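Kojibiose phosphorylase (Gut metagenome, PDB 6W0P) acts as a carbohydrate-active enzyme of glycoside hydrolase family 65, whose chain joins a beta-sandwich domain to a helical catalytic barrel. Local coordinates at residues V89-I94 against V251-D256; L173-L178 against C184-V189; G199-T204 against T210-M215. One frame throughout, in Å; residues are numbered along the deposited sequence.

Contact 1: V89-I94 against V251-D256; sequences VNFFKI and VTNIID
F91 turns its ring toward N253 and V251 with CG between its own backbone N and carbonyl carbon (chi1 52°), while N253 has CG anti to its carbonyl carbon (chi1 -63°), lifting the amide from the strand toward that ring. The two flat groups end up 37° apart, and the amide nitrogen approaches one ortho-meta bond of the ring obliquely: N253 ND2 is 3.2 Å from F91 CD2 and 3.3 Å from F91 CE2. The rotation of the amide is set at its other end, where OD1 is hydrogen-bonded to OG of S213 on the adjoining strand 210-217. V89 lies beside this buried oxygen, with V89 CG1 3.7 Å from N253 OD1. Two residues back along the strand, V251 CG1 packs at 3.7 Å against F91 CB, near the root of the ring. The opposite edge of the F91 ring, at CE1, points at the centre of one face of F92, 3.5 Å above that plane. An Asx turn shapes the backbone here, F92 N donating to N90 OD1 over 3.2 Å. L173 of strand 165-174 also touches F91 and V89. Buried side chains from a loop entering one sheet thus meet the inward face of a strand in another, the interior packing of a beta-sandwich such as the N-terminal domain of family 65.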
ATOM      1  N   VAL A  89     -11.246 -30.066  11.191  1.00 34.16           N
ATOM      2  CA  VAL A  89     -11.294 -31.542  11.051  1.00 35.10           C
ATOM      3  C   VAL A  89     -12.242 -31.910   9.906  1.00 34.40           C
ATOM      4  O   VAL A  89     -13.428 -31.546   9.946  1.00 34.31           O
ATOM      5  CB  VAL A  89     -11.654 -32.207  12.392  1.00 36.49           C
ATOM      6  CG1 VAL A  89     -12.971 -31.693  12.974  1.00 36.55           C
ATOM      7  CG2 VAL A  89     -11.645 -33.726  12.281  1.00 37.32           C
ATOM      8  N   ASN A  90     -11.721 -32.616   8.907  1.00 34.43           N
ATOM      9  CA  ASN A  90     -12.549 -33.289   7.870  1.00 34.21           C
ATOM     10  C   ASN A  90     -13.152 -34.564   8.487  1.00 33.97           C
ATOM     11  O   ASN A  90     -12.385 -35.525   8.678  1.00 34.41           O
ATOM     12  CB  ASN A  90     -11.709 -33.607   6.627  1.00 34.13           C
ATOM     13  CG  ASN A  90     -12.502 -34.326   5.555  1.00 33.43           C
ATOM     14  OD1 ASN A  90     -13.641 -34.730   5.788  1.00 32.38           O
ATOM     15  ND2 ASN A  90     -11.913 -34.463   4.374  1.00 33.70           N
ATOM     16  N   PHE A  91     -14.441 -34.554   8.851  1.00 33.32           N
ATOM     17  CA  PHE A  91     -15.104 -35.662   9.601  1.00 32.96           C
ATOM     18  C   PHE A  91     -16.019 -36.461   8.672  1.00 32.73           C
ATOM     19  O   PHE A  91     -16.747 -37.322   9.160  1.00 32.64           O
ATOM     20  CB  PHE A  91     -15.858 -35.130  10.818  1.00 32.92           C
ATOM     21  CG  PHE A  91     -16.826 -34.005  10.554  1.00 32.94           C
ATOM     22  CD1 PHE A  91     -18.029 -34.233   9.895  1.00 32.44           C
ATOM     23  CD2 PHE A  91     -16.550 -32.719  11.000  1.00 33.18           C
ATOM     24  CE1 PHE A  91     -18.907 -33.193   9.651  1.00 32.38           C
ATOM     25  CE2 PHE A  91     -17.442 -31.685  10.773  1.00 32.45           C
ATOM     26  CZ  PHE A  91     -18.620 -31.923  10.108  1.00 32.49           C
ATOM     27  N   PHE A  92     -15.990 -36.177   7.369  1.00 32.72           N
ATOM     28  CA  PHE A  92     -16.775 -36.914   6.343  1.00 32.99           C
ATOM     29  C   PHE A  92     -15.840 -37.774   5.491  1.00 33.28           C
ATOM     30  O   PHE A  92     -16.337 -38.584   4.680  1.00 32.68           O
ATOM     31  CB  PHE A  92     -17.569 -35.939   5.470  1.00 32.69           C
ATOM     32  CG  PHE A  92     -18.818 -35.352   6.096  1.00 32.58           C
ATOM     33  CD1 PHE A  92     -19.653 -36.112   6.904  1.00 32.92           C
ATOM     34  CD2 PHE A  92     -19.202 -34.053   5.807  1.00 32.50           C
ATOM     35  CE1 PHE A  92     -20.814 -35.569   7.433  1.00 32.89           C
ATOM     36  CE2 PHE A  92     -20.367 -33.518   6.328  1.00 32.27           C
ATOM     37  CZ  PHE A  92     -21.169 -34.275   7.143  1.00 32.75           C
ATOM     38  N   LYS A  93     -14.529 -37.626   5.694  1.00 34.02           N
ATOM     39  CA  LYS A  93     -13.491 -38.309   4.886  1.00 35.26           C
ATOM     40  C   LYS A  93     -13.639 -39.830   4.987  1.00 35.97           C
ATOM     41  O   LYS A  93     -13.724 -40.374   6.102  1.00 35.66           O
ATOM     42  CB  LYS A  93     -12.080 -37.919   5.318  1.00 36.14           C
ATOM     43  CG  LYS A  93     -11.000 -38.507   4.421  1.00 36.96           C
ATOM     44  CD  LYS A  93      -9.655 -37.890   4.653  1.00 38.04           C
ATOM     45  CE  LYS A  93      -8.549 -38.699   4.004  1.00 39.61           C
ATOM     46  NZ  LYS A  93      -7.214 -38.171   4.351  1.00 40.35           N
ATOM     47  N   ILE A  94     -13.678 -40.491   3.838  1.00 36.96           N
ATOM     48  CA  ILE A  94     -13.623 -41.979   3.758  1.00 37.97           C
ATOM     49  C   ILE A  94     -12.531 -42.384   2.771  1.00 37.94           C
ATOM     50  O   ILE A  94     -12.037 -41.518   2.004  1.00 37.28           O
ATOM     51  CB  ILE A  94     -14.987 -42.583   3.360  1.00 37.58           C
ATOM     52  CG1 ILE A  94     -15.329 -42.291   1.897  1.00 37.67           C
ATOM     53  CG2 ILE A  94     -16.077 -42.096   4.302  1.00 37.69           C
ATOM     54  CD1 ILE A  94     -16.666 -42.843   1.450  1.00 37.50           C
ATOM     55  N   VAL A 251     -21.063 -38.084  14.212  1.00 36.63           N
ATOM     56  CA  VAL A 251     -19.933 -37.185  14.586  1.00 37.35           C
ATOM     57  C   VAL A 251     -20.427 -36.144  15.605  1.00 37.63           C
ATOM     58  O   VAL A 251     -21.543 -35.668  15.452  1.00 37.26           O
ATOM     59  CB  VAL A 251     -19.334 -36.525  13.331  1.00 37.64           C
ATOM     60  CG1 VAL A 251     -18.147 -35.632  13.658  1.00 37.68           C
ATOM     61  CG2 VAL A 251     -18.947 -37.565  12.292  1.00 37.75           C
ATOM     62  N   THR A 252     -19.615 -35.851  16.623  1.00 38.29           N
ATOM     63  CA  THR A 252     -19.778 -34.713  17.559  1.00 38.86           C
ATOM     64  C   THR A 252     -18.448 -33.954  17.620  1.00 39.09           C
ATOM     65  O   THR A 252     -17.417 -34.591  17.756  1.00 39.60           O
ATOM     66  CB  THR A 252     -20.304 -35.170  18.920  1.00 39.46           C
ATOM     67  OG1 THR A 252     -21.620 -35.685  18.710  1.00 38.98           O
ATOM     68  CG2 THR A 252     -20.343 -34.046  19.929  1.00 39.91           C
ATOM     69  N   ASN A 253     -18.496 -32.636  17.404  1.00 39.23           N
ATOM     70  CA  ASN A 253     -17.339 -31.716  17.453  1.00 38.84           C
ATOM     71  C   ASN A 253     -17.635 -30.730  18.579  1.00 39.85           C
ATOM     72  O   ASN A 253     -18.706 -30.061  18.514  1.00 40.27           O
ATOM     73  CB  ASN A 253     -17.109 -31.068  16.087  1.00 38.54           C
ATOM     74  CG  ASN A 253     -16.747 -32.084  15.027  1.00 38.51           C
ATOM     75  OD1 ASN A 253     -15.747 -32.785  15.150  1.00 40.14           O
ATOM     76  ND2 ASN A 253     -17.542 -32.192  13.990  1.00 37.64           N
ATOM     77  N   ILE A 254     -16.783 -30.699  19.610  1.00 40.55           N
ATOM     78  CA  ILE A 254     -16.910 -29.737  20.741  1.00 40.57           C
ATOM     79  C   ILE A 254     -15.725 -28.773  20.662  1.00 40.64           C
ATOM     80  O   ILE A 254     -14.563 -29.238  20.753  1.00 42.16           O
ATOM     81  CB  ILE A 254     -16.997 -30.441  22.109  1.00 41.20           C
ATOM     82  CG1 ILE A 254     -18.083 -31.514  22.146  1.00 41.35           C
ATOM     83  CG2 ILE A 254     -17.215 -29.405  23.202  1.00 42.02           C
ATOM     84  CD1 ILE A 254     -19.502 -30.972  21.977  1.00 42.06           C
ATOM     85  N   ILE A 255     -16.014 -27.482  20.523  1.00 39.28           N
ATOM     86  CA  ILE A 255     -14.979 -26.429  20.346  1.00 40.45           C
ATOM     87  C   ILE A 255     -14.920 -25.595  21.626  1.00 42.21           C
ATOM     88  O   ILE A 255     -15.944 -25.504  22.322  1.00 41.78           O
ATOM     89  CB  ILE A 255     -15.264 -25.557  19.105  1.00 39.32           C
ATOM     90  CG1 ILE A 255     -16.520 -24.701  19.275  1.00 38.70           C
ATOM     91  CG2 ILE A 255     -15.347 -26.416  17.863  1.00 39.39           C
ATOM     92  CD1 ILE A 255     -16.715 -23.691  18.176  1.00 38.27           C
ATOM     93  N   ASP A 256     -13.746 -25.037  21.921  1.00 43.80           N
ATOM     94  CA  ASP A 256     -13.573 -23.981  22.948  1.00 45.63           C
ATOM     95  C   ASP A 256     -12.893 -22.786  22.270  1.00 46.03           C
ATOM     96  O   ASP A 256     -11.651 -22.823  22.082  1.00 47.21           O
ATOM     97  CB  ASP A 256     -12.788 -24.484  24.163  1.00 46.77           C
ATOM     98  CG  ASP A 256     -12.574 -23.402  25.204  1.00 47.27           C
ATOM     99  OD1 ASP A 256     -13.347 -22.421  25.197  1.00 47.78           O
ATOM    100  OD2 ASP A 256     -11.624 -23.535  25.991  1.00 50.25           O
TER

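Contact 2: L173-L178 against C184-V189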
ATOM      1  N   LEU A 173     -11.442 -39.216  10.783  1.00 38.22           N
ATOM      2  CA  LEU A 173     -11.376 -37.808  11.243  1.00 37.88           C
ATOM      3  C   LEU A 173      -9.953 -37.326  10.968  1.00 37.90           C
ATOM      4  O   LEU A 173      -9.014 -37.917  11.539  1.00 39.78           O
ATOM      5  CB  LEU A 173     -11.711 -37.700  12.733  1.00 38.13           C
ATOM      6  CG  LEU A 173     -12.967 -38.432  13.188  1.00 37.85           C
ATOM      7  CD1 LEU A 173     -13.126 -38.286  14.688  1.00 38.45           C
ATOM      8  CD2 LEU A 173     -14.208 -37.918  12.464  1.00 37.49           C
ATOM      9  N   ASP A 174      -9.810 -36.334  10.093  1.00 37.07           N
ATOM     10  CA  ASP A 174      -8.519 -35.860   9.538  1.00 37.85           C
ATOM     11  C   ASP A 174      -8.333 -34.403   9.943  1.00 37.71           C
ATOM     12  O   ASP A 174      -9.057 -33.554   9.385  1.00 38.38           O
ATOM     13  CB  ASP A 174      -8.484 -36.000   8.010  1.00 37.96           C
ATOM     14  CG  ASP A 174      -7.229 -35.411   7.388  1.00 38.61           C
ATOM     15  OD1 ASP A 174      -6.341 -35.033   8.173  1.00 40.30           O
ATOM     16  OD2 ASP A 174      -7.137 -35.336   6.126  1.00 37.94           O
ATOM     17  N   SER A 175      -7.419 -34.107  10.871  1.00 37.53           N
ATOM     18  CA  SER A 175      -7.144 -32.706  11.269  1.00 37.68           C
ATOM     19  C   SER A 175      -5.734 -32.303  10.823  1.00 38.34           C
ATOM     20  O   SER A 175      -5.172 -31.387  11.441  1.00 37.74           O
ATOM     21  CB  SER A 175      -7.381 -32.478  12.741  1.00 38.45           C
ATOM     22  OG  SER A 175      -7.295 -31.089  13.055  1.00 38.43           O
ATOM     23  N   ASN A 176      -5.223 -32.916   9.747  1.00 39.11           N
ATOM     24  CA  ASN A 176      -3.956 -32.504   9.080  1.00 40.31           C
ATOM     25  C   ASN A 176      -4.278 -31.567   7.907  1.00 40.20           C
ATOM     26  O   ASN A 176      -3.371 -31.294   7.086  1.00 40.40           O
ATOM     27  CB  ASN A 176      -3.144 -33.737   8.658  1.00 40.70           C
ATOM     28  CG  ASN A 176      -2.568 -34.457   9.862  1.00 41.55           C
ATOM     29  OD1 ASN A 176      -1.832 -33.864  10.636  1.00 40.99           O
ATOM     30  ND2 ASN A 176      -2.929 -35.714  10.057  1.00 41.95           N
ATOM     31  N   ILE A 177      -5.526 -31.096   7.821  1.00 41.03           N
ATOM     32  CA  ILE A 177      -6.064 -30.354   6.636  1.00 40.11           C
ATOM     33  C   ILE A 177      -5.310 -29.031   6.508  1.00 38.77           C
ATOM     34  O   ILE A 177      -4.954 -28.420   7.546  1.00 37.21           O
ATOM     35  CB  ILE A 177      -7.601 -30.170   6.697  1.00 41.24           C
ATOM     36  CG1 ILE A 177      -8.183 -29.946   8.095  1.00 43.31           C
ATOM     37  CG2 ILE A 177      -8.277 -31.379   6.091  1.00 41.45           C
ATOM     38  CD1 ILE A 177      -7.633 -28.792   8.864  1.00 44.04           C
ATOM     39  N   LEU A 178      -5.066 -28.602   5.277  1.00 38.32           N
ATOM     40  CA  LEU A 178      -4.403 -27.304   5.016  1.00 37.95           C
ATOM     41  C   LEU A 178      -5.463 -26.203   4.916  1.00 37.34           C
ATOM     42  O   LEU A 178      -6.627 -26.482   4.535  1.00 37.70           O
ATOM     43  CB  LEU A 178      -3.570 -27.385   3.731  1.00 38.75           C
ATOM     44  CG  LEU A 178      -2.610 -28.575   3.621  1.00 39.60           C
ATOM     45  CD1 LEU A 178      -1.920 -28.572   2.253  1.00 38.72           C
ATOM     46  CD2 LEU A 178      -1.583 -28.575   4.770  1.00 39.63           C
ATOM     47  N   CYS A 184      -1.209 -26.460   7.746  1.00 39.82           N
ATOM     48  CA  CYS A 184      -2.122 -26.966   8.794  1.00 40.59           C
ATOM     49  C   CYS A 184      -2.013 -26.035   9.998  1.00 40.65           C
ATOM     50  O   CYS A 184      -0.895 -25.755  10.397  1.00 40.91           O
ATOM     51  CB  CYS A 184      -1.780 -28.391   9.213  1.00 40.75           C
ATOM     52  SG  CYS A 184      -2.955 -29.063  10.420  1.00 41.54           S
ATOM     53  N   TYR A 185      -3.139 -25.551  10.518  1.00 40.46           N
ATOM     54  CA  TYR A 185      -3.188 -24.521  11.589  1.00 40.73           C
ATOM     55  C   TYR A 185      -3.556 -25.186  12.920  1.00 40.20           C
ATOM     56  O   TYR A 185      -3.914 -24.472  13.851  1.00 39.91           O
ATOM     57  CB  TYR A 185      -4.111 -23.368  11.174  1.00 40.06           C
ATOM     58  CG  TYR A 185      -3.463 -22.435  10.179  1.00 40.10           C
ATOM     59  CD1 TYR A 185      -3.474 -22.722   8.823  1.00 40.09           C
ATOM     60  CD2 TYR A 185      -2.771 -21.302  10.590  1.00 39.44           C
ATOM     61  CE1 TYR A 185      -2.851 -21.893   7.903  1.00 40.31           C
ATOM     62  CE2 TYR A 185      -2.137 -20.466   9.685  1.00 39.10           C
ATOM     63  CZ  TYR A 185      -2.174 -20.761   8.336  1.00 39.95           C
ATOM     64  OH  TYR A 185      -1.555 -19.951   7.424  1.00 40.77           O
ATOM     65  N   TRP A 186      -3.385 -26.505  13.011  1.00 40.70           N
ATOM     66  CA  TRP A 186      -3.695 -27.329  14.209  1.00 41.92           C
ATOM     67  C   TRP A 186      -2.434 -28.028  14.729  1.00 43.28           C
ATOM     68  O   TRP A 186      -1.649 -28.524  13.879  1.00 44.08           O
ATOM     69  CB  TRP A 186      -4.773 -28.351  13.854  1.00 41.75           C
ATOM     70  CG  TRP A 186      -6.064 -27.694  13.486  1.00 40.23           C
ATOM     71  CD1 TRP A 186      -6.512 -27.405  12.232  1.00 40.02           C
ATOM     72  CD2 TRP A 186      -7.046 -27.181  14.393  1.00 39.66           C
ATOM     73  NE1 TRP A 186      -7.733 -26.786  12.299  1.00 39.98           N
ATOM     74  CE2 TRP A 186      -8.085 -26.635  13.614  1.00 39.83           C
ATOM     75  CE3 TRP A 186      -7.164 -27.151  15.783  1.00 40.56           C
ATOM     76  CZ2 TRP A 186      -9.220 -26.066  14.184  1.00 39.13           C
ATOM     77  CZ3 TRP A 186      -8.289 -26.590  16.347  1.00 40.60           C
ATOM     78  CH2 TRP A 186      -9.301 -26.053  15.554  1.00 39.50           C
ATOM     79  N   ASN A 187      -2.252 -28.063  16.056  1.00 43.11           N
ATOM     80  CA  ASN A 187      -1.242 -28.918  16.741  1.00 44.31           C
ATOM     81  C   ASN A 187      -1.959 -30.086  17.426  1.00 45.77           C
ATOM     82  O   ASN A 187      -3.097 -29.896  17.931  1.00 45.21           O
ATOM     83  CB  ASN A 187      -0.410 -28.155  17.779  1.00 44.00           C
ATOM     84  CG  ASN A 187       0.531 -27.148  17.155  1.00 43.67           C
ATOM     85  OD1 ASN A 187       1.149 -27.438  16.139  1.00 43.03           O
ATOM     86  ND2 ASN A 187       0.614 -25.956  17.730  1.00 43.38           N
ATOM     87  N   ARG A 188      -1.277 -31.227  17.507  1.00 47.75           N
ATOM     88  CA  ARG A 188      -1.758 -32.465  18.161  1.00 50.37           C
ATOM     89  C   ARG A 188      -1.999 -32.205  19.656  1.00 51.83           C
ATOM     90  O   ARG A 188      -1.212 -31.467  20.282  1.00 52.46           O
ATOM     91  CB  ARG A 188      -0.713 -33.558  17.913  1.00 53.62           C
ATOM     92  CG  ARG A 188      -0.800 -34.756  18.843  1.00 56.24           C
ATOM     93  CD  ARG A 188       0.286 -35.785  18.569  1.00 58.85           C
ATOM     94  NE  ARG A 188      -0.242 -37.147  18.589  1.00 61.41           N
ATOM     95  CZ  ARG A 188       0.399 -38.244  18.176  1.00 63.79           C
ATOM     96  NH1 ARG A 188       1.639 -38.189  17.710  1.00 65.62           N
ATOM     97  NH2 ARG A 188      -0.214 -39.412  18.233  1.00 64.29           N
ATOM     98  N   VAL A 189      -3.036 -32.807  20.229  1.00 52.25           N
ATOM     99  CA  VAL A 189      -3.147 -32.962  21.711  1.00 54.52           C
ATOM    100  C   VAL A 189      -3.226 -34.458  21.999  1.00 55.99           C
ATOM    101  O   VAL A 189      -2.230 -34.990  22.501  1.00 59.43           O
ATOM    102  CB  VAL A 189      -4.344 -32.199  22.309  1.00 54.35           C
ATOM    103  CG1 VAL A 189      -4.448 -32.408  23.814  1.00 54.39           C
ATOM    104  CG2 VAL A 189      -4.283 -30.713  21.969  1.00 53.69           C
TER
HETATM  105  O   HOH W   1      -5.801 -26.098   8.932  1.00 33.34           O
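The thiol of C184 sits among backbone carbonyls of 173-178: C184 SG lies 3.4 Å from S175 O and is also close to I177 O. With SG anti to its backbone N (chi1 -176°), the cysteine reaches across to the turn made by S175, N176 and I177. The same sulfur receives a weak hydrogen bond from its own segment, W186 N to C184 SG at 3.7 Å, which ties the thiol to the start of strand 186-194. I177 O is approached by two further groups. C184 CA makes a CH...O contact to it at 3.4 Å, and a bridging water donates to I177 O at 2.8 Å while accepting from Y185 N at 3.1 Å, so the two backbones are joined through water at this point. Further along, the indole of W186 is met by two side chains. S175 OG lies 3.6 Å above one ring face, off-centre toward the rim near CG, and W186 CD1 is 3.8 Å from I177 CD1, the two side chains running alongside each other. NE1 of W186 is hydrogen-bonded to the carbonyl of N87. D174 sets up the turn: its OD1 takes N176 N on the anti side, well out of the carboxylate plane, at 2.9 Å, an Asx turn, and N176 is anchored in turn by K229 and the carbonyl of Q228. Together these contacts shape the irregular connection by which the chain leaves strand 165-174 of one sheet and enters strand 186-194 at the border of the other, a sheet-to-sheet crossing of the beta-sandwich kind.

Contact 3: G199-T204 against T210-M215; sequences GLTVKT and TLTSVM
OG1 of T212 is hydrogen-bonded to the side-chain oxygen of Q266 in helix 263-277 and lies 2.7 Å from T201 OG1 across the strand pair, a hydroxyl contact whose proton is not settled. Both threonines hold OG1 anti to the carbonyl carbon (chi1 -63° and -67°), bringing the hydroxyls together over this non-hydrogen-bonded pair. On the same face, K203 CG rests 3.8 Å from T210 CG2, and the amide nitrogen of Q266 is hydrogen-bonded to T210 OG1, so the two ends of one glutamine amide serve two threonines. The backbones run antiparallel at 173°, their axes 4.7 Å apart. Hydrogen-bonded pairs at L200-S213 and V202-L211 alternate with the non-hydrogen-bonded pairs; V202 N reaches L211 O at 2.9 Å, and CH...O contacts fill in between, such as T210 CA to V202 O. At one end the bare CA of G199 comes within 3.0 Å of S213 O, and with no side chain there V214 fits opposite. On the other face V202 and L211 lie side by side, CG2 of the first 4.1 Å from CD2 of the second, and L200 CD1 sits 4.0 Å from S213 CB, next to L173 of the facing sheet. S213 OG is bonded to N253 OD1. This is a beta hairpin of the large antiparallel sheet in the family 65 beta-sandwich, hydroxyl-rich toward a helix and mostly apolar toward the second sheet.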
ATOM      1  N   GLY A 199     -11.788 -40.765  18.504  1.00 43.69           N
ATOM      2  CA  GLY A 199     -11.768 -39.302  18.336  1.00 43.47           C
ATOM      3  C   GLY A 199     -10.407 -38.687  18.539  1.00 43.76           C
ATOM      4  O   GLY A 199      -9.444 -39.423  18.771  1.00 45.10           O
ATOM      5  N   LEU A 200     -10.334 -37.367  18.402  1.00 42.87           N
ATOM      6  CA  LEU A 200      -9.092 -36.580  18.590  1.00 42.60           C
ATOM      7  C   LEU A 200      -9.430 -35.259  19.276  1.00 42.13           C
ATOM      8  O   LEU A 200     -10.603 -34.846  19.251  1.00 43.72           O
ATOM      9  CB  LEU A 200      -8.388 -36.354  17.248  1.00 42.08           C
ATOM     10  CG  LEU A 200      -9.233 -35.820  16.094  1.00 41.75           C
ATOM     11  CD1 LEU A 200      -9.493 -34.325  16.251  1.00 41.34           C
ATOM     12  CD2 LEU A 200      -8.536 -36.114  14.757  1.00 42.08           C
ATOM     13  N   THR A 201      -8.432 -34.665  19.907  1.00 41.72           N
ATOM     14  CA  THR A 201      -8.465 -33.307  20.480  1.00 42.70           C
ATOM     15  C   THR A 201      -7.265 -32.561  19.910  1.00 43.98           C
ATOM     16  O   THR A 201      -6.134 -33.114  19.978  1.00 45.41           O
ATOM     17  CB  THR A 201      -8.421 -33.311  22.009  1.00 43.16           C
ATOM     18  OG1 THR A 201      -9.599 -33.970  22.477  1.00 44.04           O
ATOM     19  CG2 THR A 201      -8.349 -31.913  22.584  1.00 43.04           C
ATOM     20  N   VAL A 202      -7.504 -31.378  19.349  1.00 42.72           N
ATOM     21  CA  VAL A 202      -6.450 -30.568  18.688  1.00 41.90           C
ATOM     22  C   VAL A 202      -6.532 -29.153  19.248  1.00 41.83           C
ATOM     23  O   VAL A 202      -7.557 -28.810  19.873  1.00 42.40           O
ATOM     24  CB  VAL A 202      -6.590 -30.591  17.156  1.00 41.71           C
ATOM     25  CG1 VAL A 202      -6.144 -31.917  16.580  1.00 41.99           C
ATOM     26  CG2 VAL A 202      -8.006 -30.267  16.702  1.00 41.88           C
ATOM     27  N   LYS A 203      -5.478 -28.380  19.028  1.00 41.40           N
ATOM     28  CA  LYS A 203      -5.383 -26.982  19.474  1.00 41.77           C
ATOM     29  C   LYS A 203      -4.799 -26.157  18.329  1.00 40.31           C
ATOM     30  O   LYS A 203      -3.955 -26.696  17.587  1.00 38.27           O
ATOM     31  CB  LYS A 203      -4.526 -26.903  20.738  1.00 43.80           C
ATOM     32  CG  LYS A 203      -4.518 -25.542  21.416  1.00 45.74           C
ATOM     33  CD  LYS A 203      -3.759 -25.559  22.730  1.00 48.34           C
ATOM     34  CE  LYS A 203      -3.637 -24.185  23.358  1.00 49.39           C
ATOM     35  NZ  LYS A 203      -3.327 -24.273  24.810  1.00 51.44           N
ATOM     36  N   THR A 204      -5.256 -24.909  18.202  1.00 40.07           N
ATOM     37  CA  THR A 204      -4.788 -23.942  17.179  1.00 40.13           C
ATOM     38  C   THR A 204      -3.375 -23.497  17.548  1.00 41.07           C
ATOM     39  O   THR A 204      -3.056 -23.543  18.747  1.00 41.01           O
ATOM     40  CB  THR A 204      -5.729 -22.743  17.082  1.00 39.74           C
ATOM     41  OG1 THR A 204      -5.797 -22.130  18.370  1.00 40.06           O
ATOM     42  CG2 THR A 204      -7.116 -23.142  16.624  1.00 39.71           C
ATOM     43  N   THR A 210      -9.316 -24.884  21.039  1.00 39.10           N
ATOM     44  CA  THR A 210      -9.300 -26.362  21.056  1.00 39.89           C
ATOM     45  C   THR A 210     -10.603 -26.900  20.464  1.00 39.47           C
ATOM     46  O   THR A 210     -11.643 -26.196  20.525  1.00 38.27           O
ATOM     47  CB  THR A 210      -9.092 -26.900  22.478  1.00 40.54           C
ATOM     48  OG1 THR A 210     -10.280 -26.638  23.232  1.00 40.35           O
ATOM     49  CG2 THR A 210      -7.872 -26.302  23.146  1.00 40.85           C
ATOM     50  N   LEU A 211     -10.520 -28.117  19.932  1.00 39.08           N
ATOM     51  CA  LEU A 211     -11.653 -28.845  19.339  1.00 39.28           C
ATOM     52  C   LEU A 211     -11.497 -30.333  19.672  1.00 39.33           C
ATOM     53  O   LEU A 211     -10.373 -30.846  19.544  1.00 39.38           O
ATOM     54  CB  LEU A 211     -11.590 -28.581  17.834  1.00 39.29           C
ATOM     55  CG  LEU A 211     -12.582 -29.359  16.983  1.00 39.43           C
ATOM     56  CD1 LEU A 211     -12.916 -28.572  15.721  1.00 40.08           C
ATOM     57  CD2 LEU A 211     -12.043 -30.738  16.632  1.00 39.87           C
ATOM     58  N   THR A 212     -12.588 -31.001  20.043  1.00 39.18           N
ATOM     59  CA  THR A 212     -12.652 -32.481  20.151  1.00 40.07           C
ATOM     60  C   THR A 212     -13.647 -32.986  19.114  1.00 40.11           C
ATOM     61  O   THR A 212     -14.800 -32.512  19.119  1.00 40.36           O
ATOM     62  CB  THR A 212     -13.014 -32.958  21.563  1.00 40.29           C
ATOM     63  OG1 THR A 212     -11.927 -32.608  22.410  1.00 41.14           O
ATOM     64  CG2 THR A 212     -13.229 -34.453  21.648  1.00 40.74           C
ATOM     65  N   SER A 213     -13.179 -33.861  18.229  1.00 40.40           N
ATOM     66  CA  SER A 213     -13.995 -34.546  17.206  1.00 39.63           C
ATOM     67  C   SER A 213     -14.077 -36.023  17.561  1.00 39.93           C
ATOM     68  O   SER A 213     -12.998 -36.656  17.663  1.00 40.18           O
ATOM     69  CB  SER A 213     -13.426 -34.367  15.832  1.00 39.51           C
ATOM     70  OG  SER A 213     -14.309 -34.943  14.881  1.00 39.43           O
ATOM     71  N   VAL A 214     -15.300 -36.529  17.746  1.00 39.56           N
ATOM     72  CA  VAL A 214     -15.542 -37.957  18.095  1.00 41.06           C
ATOM     73  C   VAL A 214     -16.552 -38.562  17.116  1.00 40.91           C
ATOM     74  O   VAL A 214     -17.540 -37.887  16.766  1.00 40.52           O
ATOM     75  CB  VAL A 214     -16.011 -38.100  19.554  1.00 41.39           C
ATOM     76  CG1 VAL A 214     -14.901 -37.728  20.532  1.00 42.12           C
ATOM     77  CG2 VAL A 214     -17.267 -37.288  19.824  1.00 41.43           C
ATOM     78  N   MET A 215     -16.310 -39.800  16.698  1.00 40.73           N
ATOM     79  CA  MET A 215     -17.275 -40.551  15.873  1.00 40.85           C
ATOM     80  C   MET A 215     -17.483 -41.956  16.441  1.00 40.99           C
ATOM     81  O   MET A 215     -16.669 -42.429  17.237  1.00 40.51           O
ATOM     82  CB  MET A 215     -16.819 -40.644  14.421  1.00 40.20           C
ATOM     83  CG  MET A 215     -15.562 -41.423  14.225  1.00 39.93           C
ATOM     84  SD  MET A 215     -15.322 -41.663  12.463  1.00 39.92           S
ATOM     85  CE  MET A 215     -13.640 -42.279  12.413  1.00 40.75           C
TER

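Overall arrangement
All three contacts belong to the same N-terminal beta-sandwich, their centres 8 to 11 Å apart. Contacts 1 and 3 are buried, whereas contact 2 is partly exposed near the border of the large sheet. Strand 245-256 of contact 1 neighbours strand 210-217 of contact 3, with I254 N 2.7 Å from T212 O; strand 197-204 in turn neighbours 186-194 of contact 2, with N187 N 2.7 Å from K203 O. Contact 3 is mainly regular backbone pairing inside one sheet, while contact 1 rests on apolar and amide-ring packing and contact 2 on a thiol, a water and an indole. L173 of contact 2 lies in the interior that all three share.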